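Local coordinates for protein phosphatase 2C (PDB 3D8K) that probably removes phosphate from phosphoserine and phosphothreonine residues of proteins as a manganese-dependent phosphatase of the PP2C family, at residues S32-G40 against V50-R60; K117-G125 against M148-R156. One frame throughout, in Å; residues are numbered along the deposited sequence.

Contact 1. Residues S32-G40 against V50-R60; sequences SDDVVVVEG and VHAMFDGFQGR
The imidazole of His-51 reaches across to the carbonyl of Val-38, and ND1 hydrogen-bonds Val-38 O at 2.6 Å, with the oxygen almost in the ring plane. His-51 CG is turned away from its own carbonyl carbon (chi1 -53°), which swings ND1 over to the neighbouring strand. Glu-39 runs alongside, its carboxylate 29° from the ring plane and its OE1 3.3 Å from His-51 CE1. Val-38 lies where the register shifts by one residue between Val-37 and Gly-40, a beta bulge, and its carbonyl is taken by the imidazole rather than by a backbone N-H of the partner strand.

On the face carrying Val-35, Val-37, Ala-52 and Phe-54, Val-37 CG2 meets Ala-52 CB at 3.6 Å and approaches the edge of the Phe-54 ring at CE2, 4.1 Å away. Helix 61-74 covers this face at Val-35, Val-50 and Phe-54. On the other face, Val-36 CB lies 4.0 Å from CE of selenomethionine Met-53. Near the strand ends, Asp-34 OD1, hydrogen-bonded to Ser-317, comes within 3.9 Å of Asp-55 OD1. Asp-55 and Gly-56 probably correspond to the Asp-Gly pair that contributes metal ligands in PP2C relatives.

With ND1 donating to Val-38 O and NE2 paired with Arg-321, the His-51 ring is held at two corners, consistent with a neutral imidazole carrying its proton on ND1.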
ATOM      1  N   SER C  32      10.027 -24.908 -32.443  1.00 40.61           N
ATOM      2  CA  SER C  32       9.721 -23.713 -31.660  1.00 40.75           C
ATOM      3  C   SER C  32       8.350 -23.861 -31.027  1.00 39.79           C
ATOM      4  O   SER C  32       7.580 -22.900 -30.960  1.00 39.71           O
ATOM      5  CB  SER C  32       9.729 -22.478 -32.562  1.00 42.27           C
ATOM      6  OG  SER C  32       8.760 -22.587 -33.596  1.00 44.07           O
ATOM      7  N   ASP C  33       8.065 -25.070 -30.551  1.00 38.83           N
ATOM      8  CA  ASP C  33       6.774 -25.405 -29.958  1.00 38.33           C
ATOM      9  C   ASP C  33       6.621 -25.168 -28.460  1.00 37.25           C
ATOM     10  O   ASP C  33       5.501 -25.071 -27.968  1.00 36.82           O
ATOM     11  CB  ASP C  33       6.439 -26.879 -30.233  1.00 39.81           C
ATOM     12  CG  ASP C  33       6.258 -27.187 -31.709  1.00 42.14           C
ATOM     13  OD1 ASP C  33       6.150 -28.390 -32.046  1.00 41.36           O
ATOM     14  OD2 ASP C  33       6.218 -26.236 -32.523  1.00 44.11           O
ATOM     15  N   ASP C  34       7.725 -25.074 -27.728  1.00 35.59           N
ATOM     16  CA  ASP C  34       7.627 -24.899 -26.284  1.00 35.01           C
ATOM     17  C   ASP C  34       7.650 -23.475 -25.747  1.00 33.09           C
ATOM     18  O   ASP C  34       8.215 -22.574 -26.346  1.00 33.64           O
ATOM     19  CB  ASP C  34       8.705 -25.741 -25.583  1.00 36.42           C
ATOM     20  CG  ASP C  34      10.089 -25.500 -26.140  1.00 38.14           C
ATOM     21  OD1 ASP C  34      10.975 -26.350 -25.900  1.00 37.67           O
ATOM     22  OD2 ASP C  34      10.292 -24.459 -26.813  1.00 38.96           O
ATOM     23  N   VAL C  35       7.012 -23.298 -24.599  1.00 30.60           N
ATOM     24  CA  VAL C  35       6.924 -22.013 -23.940  1.00 27.99           C
ATOM     25  C   VAL C  35       7.272 -22.235 -22.473  1.00 26.47           C
ATOM     26  O   VAL C  35       6.981 -23.292 -21.907  1.00 24.44           O
ATOM     27  CB  VAL C  35       5.495 -21.456 -24.038  1.00 29.48           C
ATOM     28  CG1 VAL C  35       5.476 -19.982 -23.647  1.00 28.52           C
ATOM     29  CG2 VAL C  35       4.959 -21.653 -25.452  1.00 29.57           C
ATOM     30  N   VAL C  36       7.905 -21.248 -21.849  1.00 25.24           N
ATOM     31  CA  VAL C  36       8.265 -21.405 -20.448  1.00 23.21           C
ATOM     32  C   VAL C  36       7.914 -20.223 -19.583  1.00 21.36           C
ATOM     33  O   VAL C  36       8.145 -19.075 -19.955  1.00 20.96           O
ATOM     34  CB  VAL C  36       9.772 -21.727 -20.274  1.00 20.88           C
ATOM     35  CG1 VAL C  36      10.428 -21.810 -21.636  1.00 18.51           C
ATOM     36  CG2 VAL C  36      10.441 -20.708 -19.368  1.00 17.04           C
ATOM     37  N   VAL C  37       7.320 -20.535 -18.439  1.00 19.15           N
ATOM     38  CA  VAL C  37       6.954 -19.534 -17.458  1.00 19.32           C
ATOM     39  C   VAL C  37       8.158 -19.543 -16.535  1.00 19.17           C
ATOM     40  O   VAL C  37       8.220 -20.346 -15.599  1.00 16.53           O
ATOM     41  CB  VAL C  37       5.722 -19.952 -16.644  1.00 19.29           C
ATOM     42  CG1 VAL C  37       5.310 -18.816 -15.720  1.00 20.22           C
ATOM     43  CG2 VAL C  37       4.589 -20.331 -17.567  1.00 19.48           C
ATOM     44  N   VAL C  38       9.120 -18.672 -16.819  1.00 17.94           N
ATOM     45  CA  VAL C  38      10.337 -18.598 -16.016  1.00 18.59           C
ATOM     46  C   VAL C  38      10.064 -18.307 -14.550  1.00 17.58           C
ATOM     47  O   VAL C  38      10.768 -18.799 -13.686  1.00 16.87           O
ATOM     48  CB  VAL C  38      11.287 -17.512 -16.528  1.00 19.58           C
ATOM     49  CG1 VAL C  38      12.709 -17.792 -16.025  1.00 18.17           C
ATOM     50  CG2 VAL C  38      11.218 -17.444 -18.045  1.00 18.99           C
ATOM     51  N   GLU C  39       9.034 -17.516 -14.280  1.00 18.18           N
ATOM     52  CA  GLU C  39       8.680 -17.172 -12.915  1.00 19.26           C
ATOM     53  C   GLU C  39       7.309 -16.510 -12.845  1.00 19.42           C
ATOM     54  O   GLU C  39       6.933 -15.747 -13.731  1.00 19.84           O
ATOM     55  CB  GLU C  39       9.735 -16.228 -12.331  1.00 21.52           C
ATOM     56  CG  GLU C  39       9.264 -15.442 -11.113  1.00 23.47           C
ATOM     57  CD  GLU C  39       9.980 -15.825  -9.843  1.00 25.28           C
ATOM     58  OE1 GLU C  39       9.792 -16.973  -9.392  1.00 27.89           O
ATOM     59  OE2 GLU C  39      10.723 -14.979  -9.297  1.00 23.09           O
ATOM     60  N   GLY C  40       6.578 -16.808 -11.779  1.00 20.27           N
ATOM     61  CA  GLY C  40       5.259 -16.241 -11.567  1.00 20.43           C
ATOM     62  C   GLY C  40       5.010 -16.156 -10.071  1.00 21.84           C
ATOM     63  O   GLY C  40       5.715 -16.818  -9.293  1.00 22.12           O
ATOM     64  N   VAL C  50       6.412 -19.730  -8.821  1.00 18.14           N
ATOM     65  CA  VAL C  50       6.087 -20.790  -9.743  1.00 17.87           C
ATOM     66  C   VAL C  50       6.992 -20.768 -10.946  1.00 16.56           C
ATOM     67  O   VAL C  50       7.538 -19.740 -11.307  1.00 17.27           O
ATOM     68  CB  VAL C  50       4.639 -20.662 -10.238  1.00 19.62           C
ATOM     69  CG1 VAL C  50       4.227 -21.939 -10.975  1.00 20.57           C
ATOM     70  CG2 VAL C  50       3.721 -20.376  -9.073  1.00 18.86           C
ATOM     71  N   HIS C  51       7.137 -21.917 -11.578  1.00 16.39           N
ATOM     72  CA  HIS C  51       7.957 -22.036 -12.772  1.00 17.41           C
ATOM     73  C   HIS C  51       7.263 -23.109 -13.574  1.00 17.78           C
ATOM     74  O   HIS C  51       6.944 -24.165 -13.041  1.00 18.94           O
ATOM     75  CB  HIS C  51       9.372 -22.484 -12.405  1.00 17.18           C
ATOM     76  CG  HIS C  51      10.010 -21.634 -11.356  1.00 18.56           C
ATOM     77  ND1 HIS C  51      10.622 -20.432 -11.643  1.00 16.50           N
ATOM     78  CD2 HIS C  51      10.051 -21.770 -10.008  1.00 15.72           C
ATOM     79  CE1 HIS C  51      11.007 -19.862 -10.515  1.00 16.49           C
ATOM     80  NE2 HIS C  51      10.674 -20.653  -9.511  1.00 17.04           N
ATOM     81  N   ALA C  52       7.016 -22.847 -14.846  1.00 18.51           N
ATOM     82  CA  ALA C  52       6.333 -23.838 -15.651  1.00 19.51           C
ATOM     83  C   ALA C  52       6.971 -24.058 -17.006  1.00 20.42           C
ATOM     84  O   ALA C  52       7.723 -23.228 -17.504  1.00 19.75           O
ATOM     85  CB  ALA C  52       4.876 -23.454 -15.804  1.00 19.90           C
HETATM   86  N   MSE C  53       6.652 -25.191 -17.610  1.00 23.17           N
HETATM   87  CA  MSE C  53       7.226 -25.520 -18.905  1.00 25.38           C
HETATM   88  C   MSE C  53       6.225 -26.280 -19.768  1.00 23.26           C
HETATM   89  O   MSE C  53       5.661 -27.295 -19.351  1.00 24.49           O
HETATM   90  CB  MSE C  53       8.472 -26.350 -18.683  1.00 29.34           C
HETATM   91  CG  MSE C  53       9.377 -26.344 -19.844  1.00 38.91           C
HETATM   92 SE   MSE C  53      11.127 -26.795 -19.174  1.00 56.40          SE
HETATM   93  CE  MSE C  53      11.918 -24.995 -19.283  1.00 50.74           C
ATOM     94  N   PHE C  54       6.005 -25.789 -20.975  1.00 19.03           N
ATOM     95  CA  PHE C  54       5.060 -26.426 -21.864  1.00 16.60           C
ATOM     96  C   PHE C  54       5.721 -26.805 -23.178  1.00 17.39           C
ATOM     97  O   PHE C  54       6.134 -25.954 -23.949  1.00 15.90           O
ATOM     98  CB  PHE C  54       3.886 -25.477 -22.079  1.00 13.43           C
ATOM     99  CG  PHE C  54       3.149 -25.156 -20.817  1.00 11.94           C
ATOM    100  CD1 PHE C  54       2.276 -26.086 -20.258  1.00 12.44           C
ATOM    101  CD2 PHE C  54       3.356 -23.946 -20.156  1.00 11.11           C
ATOM    102  CE1 PHE C  54       1.619 -25.817 -19.061  1.00 11.35           C
ATOM    103  CE2 PHE C  54       2.711 -23.663 -18.961  1.00  9.32           C
ATOM    104  CZ  PHE C  54       1.840 -24.596 -18.410  1.00 12.56           C
ATOM    105  N   ASP C  55       5.842 -28.099 -23.419  1.00 19.45           N
ATOM    106  CA  ASP C  55       6.449 -28.570 -24.653  1.00 22.54           C
ATOM    107  C   ASP C  55       5.359 -29.176 -25.532  1.00 22.78           C
ATOM    108  O   ASP C  55       4.840 -30.256 -25.244  1.00 21.89           O
ATOM    109  CB  ASP C  55       7.545 -29.599 -24.336  1.00 25.07           C
ATOM    110  CG  ASP C  55       8.252 -30.088 -25.574  1.00 28.24           C
ATOM    111  OD1 ASP C  55       8.502 -29.252 -26.473  1.00 31.68           O
ATOM    112  OD2 ASP C  55       8.564 -31.297 -25.650  1.00 31.15           O
ATOM    113  N   GLY C  56       5.021 -28.472 -26.608  1.00 23.63           N
ATOM    114  CA  GLY C  56       3.961 -28.935 -27.490  1.00 27.26           C
ATOM    115  C   GLY C  56       4.329 -29.792 -28.687  1.00 29.98           C
ATOM    116  O   GLY C  56       5.337 -29.549 -29.351  1.00 30.78           O
ATOM    117  N   PHE C  57       3.522 -30.812 -28.971  1.00 32.13           N
ATOM    118  CA  PHE C  57       3.811 -31.644 -30.128  1.00 34.01           C
ATOM    119  C   PHE C  57       3.084 -31.155 -31.368  1.00 36.32           C
ATOM    120  O   PHE C  57       1.853 -31.029 -31.402  1.00 33.90           O
ATOM    121  CB  PHE C  57       3.510 -33.125 -29.890  1.00 32.20           C
ATOM    122  CG  PHE C  57       2.394 -33.389 -28.942  1.00 32.37           C
ATOM    123  CD1 PHE C  57       2.578 -33.237 -27.568  1.00 30.87           C
ATOM    124  CD2 PHE C  57       1.182 -33.884 -29.411  1.00 31.57           C
ATOM    125  CE1 PHE C  57       1.579 -33.583 -26.670  1.00 30.29           C
ATOM    126  CE2 PHE C  57       0.172 -34.234 -28.527  1.00 32.01           C
ATOM    127  CZ  PHE C  57       0.368 -34.086 -27.151  1.00 32.06           C
ATOM    128  N   GLN C  58       3.901 -30.869 -32.379  1.00 40.07           N
ATOM    129  CA  GLN C  58       3.460 -30.348 -33.658  1.00 42.81           C
ATOM    130  C   GLN C  58       2.357 -29.313 -33.520  1.00 43.13           C
ATOM    131  O   GLN C  58       1.166 -29.565 -33.752  1.00 42.86           O
ATOM    132  CB  GLN C  58       3.104 -31.507 -34.580  1.00 45.50           C
ATOM    133  CG  GLN C  58       4.362 -32.306 -34.935  1.00 48.79           C
ATOM    134  CD  GLN C  58       5.629 -31.425 -34.986  1.00 50.93           C
ATOM    135  OE1 GLN C  58       6.076 -30.896 -33.961  1.00 51.35           O
ATOM    136  NE2 GLN C  58       6.202 -31.267 -36.181  1.00 50.49           N
ATOM    137  N   GLY C  59       2.822 -28.128 -33.125  1.00 42.28           N
ATOM    138  CA  GLY C  59       1.963 -26.991 -32.903  1.00 41.76           C
ATOM    139  C   GLY C  59       2.365 -26.301 -31.609  1.00 41.27           C
ATOM    140  O   GLY C  59       2.694 -26.965 -30.617  1.00 40.31           O
ATOM    141  N   ARG C  60       2.350 -24.971 -31.612  1.00 38.88           N
ATOM    142  CA  ARG C  60       2.706 -24.224 -30.420  1.00 36.22           C
ATOM    143  C   ARG C  60       1.457 -23.674 -29.736  1.00 35.60           C
ATOM    144  O   ARG C  60       1.523 -23.219 -28.594  1.00 35.92           O
ATOM    145  CB  ARG C  60       3.640 -23.073 -30.778  1.00 35.76           C
ATOM    146  CG  ARG C  60       4.208 -22.374 -29.566  1.00 36.08           C
ATOM    147  CD  ARG C  60       5.182 -21.276 -29.940  1.00 37.11           C
ATOM    148  NE  ARG C  60       4.506 -20.057 -30.374  1.00 37.98           N
ATOM    149  CZ  ARG C  60       5.130 -18.914 -30.649  1.00 36.13           C
ATOM    150  NH1 ARG C  60       6.448 -18.834 -30.533  1.00 35.09           N
ATOM    151  NH2 ARG C  60       4.436 -17.852 -31.038  1.00 35.05           N
TER

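Contact 2. Residues K117-G125 against M148-R156; sequences KPTEARVVG and MPVVAMNFR
The Phe-155 ring meets the backbone of Thr-119 and Glu-120 at its edge: Thr-119 C and Glu-120 N lie in its plane, and Glu-120 CA is 3.7 Å from Phe-155 CD2. One face carries CG of selenomethionine Met-153, from the same segment, 3.6 Å above the plane and displaced toward the rim. Pro-118 crosses Phe-155 at about a right angle, with Pro-118 CG 3.7 Å from Phe-155 CB, while Phe-258 makes an edge-to-face ring contact. Phe-155 CG sits beside the backbone N (chi1 -63°), which lays the ring edge against the Thr-119 to Glu-120 backbone at the start of strand 120-124, and Ile-165 of strand 165-173 touches both Phe-155 and Pro-118.

The second flat group, the Arg-156 guanidinium, has Thr-119 N in plane at its edge. A bend at chi3 (69°) carries it back beside Thr-119, the two side chains pointing the same way and the methyl of Thr-119 beside NH1. Pro-118 O is also close to NH1, but the angle is too poor for a hydrogen bond.

Beyond these groups the strands pair antiparallel. Val-123 and Val-151 exchange two nearly straight bonds, Val-123 N to Val-151 O 2.8 Å and Val-151 N to Val-123 O 2.9 Å, and Ala-121 and Met-153 form the next hydrogen-bonded pair. Val-123 CG2 packs on Met-153 CB at 4.1 Å, on the side where Ile-128 of strand 127-129 touches Ala-121 and Val-123.

The chemistry is therefore divided: backbone bonds hold the two strands to each other, while Phe-155 and Pro-118 pack the small sheet onto the body of the fold. At the subunit interface Lys-117 forms a salt bridge with Glu-84 of the second subunit, whose Glu-83 packs against Thr-119 and Arg-156.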
ATOM      1  N   LYS C 117      11.021 -21.575   9.253  1.00 33.04           N
ATOM      2  CA  LYS C 117      10.955 -22.570  10.314  1.00 32.26           C
ATOM      3  C   LYS C 117      10.203 -23.862   9.986  1.00 32.00           C
ATOM      4  O   LYS C 117       9.051 -24.049  10.377  1.00 31.09           O
ATOM      5  CB  LYS C 117      10.371 -21.935  11.580  1.00 32.29           C
ATOM      6  CG  LYS C 117      11.367 -21.081  12.337  1.00 31.87           C
ATOM      7  CD  LYS C 117      11.161 -19.596  12.098  1.00 32.81           C
ATOM      8  CE  LYS C 117       9.977 -19.072  12.916  1.00 33.87           C
ATOM      9  NZ  LYS C 117       9.880 -17.577  12.997  1.00 32.48           N
ATOM     10  N   PRO C 118      10.864 -24.789   9.280  1.00 32.01           N
ATOM     11  CA  PRO C 118      10.241 -26.061   8.915  1.00 32.67           C
ATOM     12  C   PRO C 118       9.989 -26.942  10.130  1.00 34.78           C
ATOM     13  O   PRO C 118      10.794 -26.981  11.062  1.00 35.91           O
ATOM     14  CB  PRO C 118      11.257 -26.668   7.970  1.00 31.88           C
ATOM     15  CG  PRO C 118      12.545 -26.183   8.550  1.00 31.04           C
ATOM     16  CD  PRO C 118      12.264 -24.744   8.828  1.00 30.07           C
ATOM     17  N   THR C 119       8.871 -27.659  10.108  1.00 36.54           N
ATOM     18  CA  THR C 119       8.483 -28.543  11.208  1.00 35.98           C
ATOM     19  C   THR C 119       8.932 -29.989  10.994  1.00 35.80           C
ATOM     20  O   THR C 119      10.022 -30.367  11.405  1.00 35.92           O
ATOM     21  CB  THR C 119       6.970 -28.495  11.396  1.00 35.05           C
ATOM     22  OG1 THR C 119       6.320 -28.798  10.152  1.00 35.54           O
ATOM     23  CG2 THR C 119       6.556 -27.108  11.834  1.00 35.54           C
ATOM     24  N   GLU C 120       8.098 -30.800  10.355  1.00 36.26           N
ATOM     25  CA  GLU C 120       8.478 -32.178  10.113  1.00 36.93           C
ATOM     26  C   GLU C 120       7.627 -32.896   9.074  1.00 36.00           C
ATOM     27  O   GLU C 120       6.530 -32.454   8.732  1.00 35.74           O
ATOM     28  CB  GLU C 120       8.459 -32.951  11.422  1.00 39.94           C
ATOM     29  CG  GLU C 120       7.230 -32.706  12.263  1.00 44.26           C
ATOM     30  CD  GLU C 120       7.239 -33.513  13.558  1.00 47.28           C
ATOM     31  OE1 GLU C 120       6.340 -33.284  14.393  1.00 49.06           O
ATOM     32  OE2 GLU C 120       8.132 -34.374  13.745  1.00 47.62           O
ATOM     33  N   ALA C 121       8.153 -34.011   8.574  1.00 33.59           N
ATOM     34  CA  ALA C 121       7.472 -34.801   7.563  1.00 32.80           C
ATOM     35  C   ALA C 121       8.050 -36.211   7.492  1.00 32.33           C
ATOM     36  O   ALA C 121       9.171 -36.452   7.923  1.00 32.63           O
ATOM     37  CB  ALA C 121       7.605 -34.118   6.208  1.00 32.55           C
ATOM     38  N   ARG C 122       7.276 -37.152   6.965  1.00 31.58           N
ATOM     39  CA  ARG C 122       7.772 -38.507   6.829  1.00 30.85           C
ATOM     40  C   ARG C 122       8.463 -38.428   5.492  1.00 28.92           C
ATOM     41  O   ARG C 122       7.871 -37.999   4.514  1.00 29.22           O
ATOM     42  CB  ARG C 122       6.616 -39.500   6.841  1.00 33.52           C
ATOM     43  CG  ARG C 122       5.779 -39.360   8.102  1.00 38.29           C
ATOM     44  CD  ARG C 122       4.705 -40.418   8.209  1.00 42.75           C
ATOM     45  NE  ARG C 122       3.428 -39.854   8.638  1.00 47.12           N
ATOM     46  CZ  ARG C 122       2.648 -39.092   7.874  1.00 50.19           C
ATOM     47  NH1 ARG C 122       3.008 -38.794   6.626  1.00 50.66           N
ATOM     48  NH2 ARG C 122       1.499 -38.632   8.357  1.00 51.29           N
ATOM     49  N   VAL C 123       9.729 -38.823   5.458  1.00 27.44           N
ATOM     50  CA  VAL C 123      10.517 -38.699   4.243  1.00 26.38           C
ATOM     51  C   VAL C 123      11.330 -39.895   3.773  1.00 26.76           C
ATOM     52  O   VAL C 123      11.906 -40.636   4.571  1.00 28.02           O
ATOM     53  CB  VAL C 123      11.505 -37.511   4.379  1.00 24.77           C
ATOM     54  CG1 VAL C 123      12.301 -37.332   3.098  1.00 25.21           C
ATOM     55  CG2 VAL C 123      10.748 -36.251   4.732  1.00 23.87           C
ATOM     56  N   VAL C 124      11.381 -40.042   2.452  1.00 25.52           N
ATOM     57  CA  VAL C 124      12.157 -41.074   1.791  1.00 25.46           C
ATOM     58  C   VAL C 124      13.286 -40.332   1.092  1.00 26.02           C
ATOM     59  O   VAL C 124      13.105 -39.790  -0.011  1.00 24.86           O
ATOM     60  CB  VAL C 124      11.366 -41.826   0.699  1.00 25.55           C
ATOM     61  CG1 VAL C 124      12.266 -42.863   0.039  1.00 24.09           C
ATOM     62  CG2 VAL C 124      10.157 -42.490   1.291  1.00 26.97           C
ATOM     63  N   GLY C 125      14.441 -40.312   1.747  1.00 27.06           N
ATOM     64  CA  GLY C 125      15.609 -39.657   1.193  1.00 27.91           C
ATOM     65  C   GLY C 125      15.313 -38.466   0.308  1.00 27.85           C
ATOM     66  O   GLY C 125      15.435 -38.550  -0.924  1.00 30.06           O
HETATM   67  N   MSE C 148      15.192 -46.890  -0.237  1.00 58.59           N
HETATM   68  CA  MSE C 148      15.579 -46.231   1.004  1.00 59.31           C
HETATM   69  C   MSE C 148      14.331 -46.239   1.884  1.00 55.93           C
HETATM   70  O   MSE C 148      13.209 -46.192   1.384  1.00 56.20           O
HETATM   71  CB  MSE C 148      16.077 -44.804   0.748  1.00 66.17           C
HETATM   72  CG  MSE C 148      17.506 -44.734   0.185  1.00 74.61           C
HETATM   73 SE   MSE C 148      18.268 -42.925   0.204  1.00 89.57          SE
HETATM   74  CE  MSE C 148      20.138 -43.367   0.479  1.00 83.75           C
ATOM     75  N   PRO C 149      14.511 -46.318   3.206  1.00 52.50           N
ATOM     76  CA  PRO C 149      13.398 -46.347   4.163  1.00 49.88           C
ATOM     77  C   PRO C 149      12.685 -45.018   4.377  1.00 47.27           C
ATOM     78  O   PRO C 149      13.193 -43.958   4.005  1.00 46.24           O
ATOM     79  CB  PRO C 149      14.071 -46.835   5.437  1.00 50.68           C
ATOM     80  CG  PRO C 149      15.416 -46.139   5.351  1.00 51.43           C
ATOM     81  CD  PRO C 149      15.808 -46.370   3.905  1.00 51.54           C
ATOM     82  N   VAL C 150      11.505 -45.092   4.982  1.00 44.35           N
ATOM     83  CA  VAL C 150      10.720 -43.908   5.287  1.00 42.94           C
ATOM     84  C   VAL C 150      11.059 -43.504   6.709  1.00 42.50           C
ATOM     85  O   VAL C 150      10.806 -44.246   7.654  1.00 42.78           O
ATOM     86  CB  VAL C 150       9.206 -44.184   5.181  1.00 41.93           C
ATOM     87  CG1 VAL C 150       8.424 -43.187   6.016  1.00 40.73           C
ATOM     88  CG2 VAL C 150       8.773 -44.072   3.740  1.00 43.13           C
ATOM     89  N   VAL C 151      11.634 -42.321   6.863  1.00 42.36           N
ATOM     90  CA  VAL C 151      12.012 -41.854   8.184  1.00 42.10           C
ATOM     91  C   VAL C 151      11.178 -40.695   8.673  1.00 41.76           C
ATOM     92  O   VAL C 151      10.689 -39.892   7.883  1.00 41.29           O
ATOM     93  CB  VAL C 151      13.493 -41.424   8.220  1.00 42.08           C
ATOM     94  CG1 VAL C 151      13.844 -40.636   6.970  1.00 41.74           C
ATOM     95  CG2 VAL C 151      13.751 -40.573   9.455  1.00 42.49           C
ATOM     96  N   ALA C 152      11.017 -40.628   9.989  1.00 42.88           N
ATOM     97  CA  ALA C 152      10.280 -39.543  10.615  1.00 44.70           C
ATOM     98  C   ALA C 152      11.314 -38.428  10.829  1.00 44.88           C
ATOM     99  O   ALA C 152      12.032 -38.407  11.832  1.00 43.54           O
ATOM    100  CB  ALA C 152       9.694 -40.005  11.942  1.00 44.26           C
HETATM  101  N   MSE C 153      11.388 -37.530   9.850  1.00 45.74           N
HETATM  102  CA  MSE C 153      12.324 -36.409   9.844  1.00 47.12           C
HETATM  103  C   MSE C 153      11.822 -35.222  10.646  1.00 46.27           C
HETATM  104  O   MSE C 153      10.715 -34.743  10.428  1.00 45.68           O
HETATM  105  CB  MSE C 153      12.585 -35.988   8.394  1.00 50.59           C
HETATM  106  CG  MSE C 153      13.311 -34.679   8.215  1.00 56.32           C
HETATM  107 SE   MSE C 153      15.118 -34.700   8.871  1.00 66.76          SE
HETATM  108  CE  MSE C 153      15.940 -35.562   7.352  1.00 61.61           C
ATOM    109  N   ASN C 154      12.637 -34.754  11.584  1.00 45.91           N
ATOM    110  CA  ASN C 154      12.267 -33.605  12.403  1.00 46.07           C
ATOM    111  C   ASN C 154      13.215 -32.476  12.031  1.00 46.30           C
ATOM    112  O   ASN C 154      14.337 -32.422  12.537  1.00 47.20           O
ATOM    113  CB  ASN C 154      12.417 -33.915  13.891  1.00 46.20           C
ATOM    114  CG  ASN C 154      11.845 -32.816  14.770  1.00 48.28           C
ATOM    115  OD1 ASN C 154      11.861 -31.647  14.396  1.00 49.36           O
ATOM    116  ND2 ASN C 154      11.350 -33.184  15.949  1.00 48.97           N
ATOM    117  N   PHE C 155      12.771 -31.586  11.148  1.00 45.41           N
ATOM    118  CA  PHE C 155      13.599 -30.473  10.701  1.00 45.59           C
ATOM    119  C   PHE C 155      13.954 -29.550  11.840  1.00 46.73           C
ATOM    120  O   PHE C 155      14.943 -28.836  11.778  1.00 47.56           O
ATOM    121  CB  PHE C 155      12.879 -29.674   9.618  1.00 45.00           C
ATOM    122  CG  PHE C 155      12.608 -30.458   8.370  1.00 43.87           C
ATOM    123  CD1 PHE C 155      13.623 -30.711   7.458  1.00 42.88           C
ATOM    124  CD2 PHE C 155      11.339 -30.964   8.118  1.00 43.15           C
ATOM    125  CE1 PHE C 155      13.382 -31.458   6.317  1.00 42.57           C
ATOM    126  CE2 PHE C 155      11.086 -31.712   6.979  1.00 42.11           C
ATOM    127  CZ  PHE C 155      12.109 -31.960   6.074  1.00 42.64           C
ATOM    128  N   ARG C 156      13.140 -29.564  12.882  1.00 48.51           N
ATOM    129  CA  ARG C 156      13.377 -28.716  14.036  1.00 50.58           C
ATOM    130  C   ARG C 156      14.691 -29.112  14.707  1.00 50.20           C
ATOM    131  O   ARG C 156      15.352 -28.282  15.324  1.00 50.47           O
ATOM    132  CB  ARG C 156      12.208 -28.846  15.021  1.00 53.94           C
ATOM    133  CG  ARG C 156      10.835 -29.011  14.342  1.00 57.86           C
ATOM    134  CD  ARG C 156       9.665 -28.824  15.308  1.00 60.34           C
ATOM    135  NE  ARG C 156       9.546 -27.432  15.742  1.00 63.71           N
ATOM    136  CZ  ARG C 156       9.320 -26.411  14.918  1.00 65.13           C
ATOM    137  NH1 ARG C 156       9.183 -26.625  13.615  1.00 65.07           N
ATOM    138  NH2 ARG C 156       9.242 -25.172  15.392  1.00 66.08           N
TER

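From the N terminus the chain first completes contact 1, a hairpin whose turn lies between strands 35-41 and 48-55, near one edge of the six-stranded sheet. It then passes through helices 61-74 and 82-97 and returns to that sheet as strand 106-115, next to 48-55. Contact 2 follows, closing a longer excursion that includes strand 127-129 and helix 139-142, before strand 165-173 rejoins the sheet beside 106-115. The two closures are in series, neither enclosing nor crossing the other. Their centres lie 33 Å apart on opposite sides of the chain's centre: contact 1 belongs to the buried sandwich, contact 2 to a small surface sheet inserted between adjacent core strands.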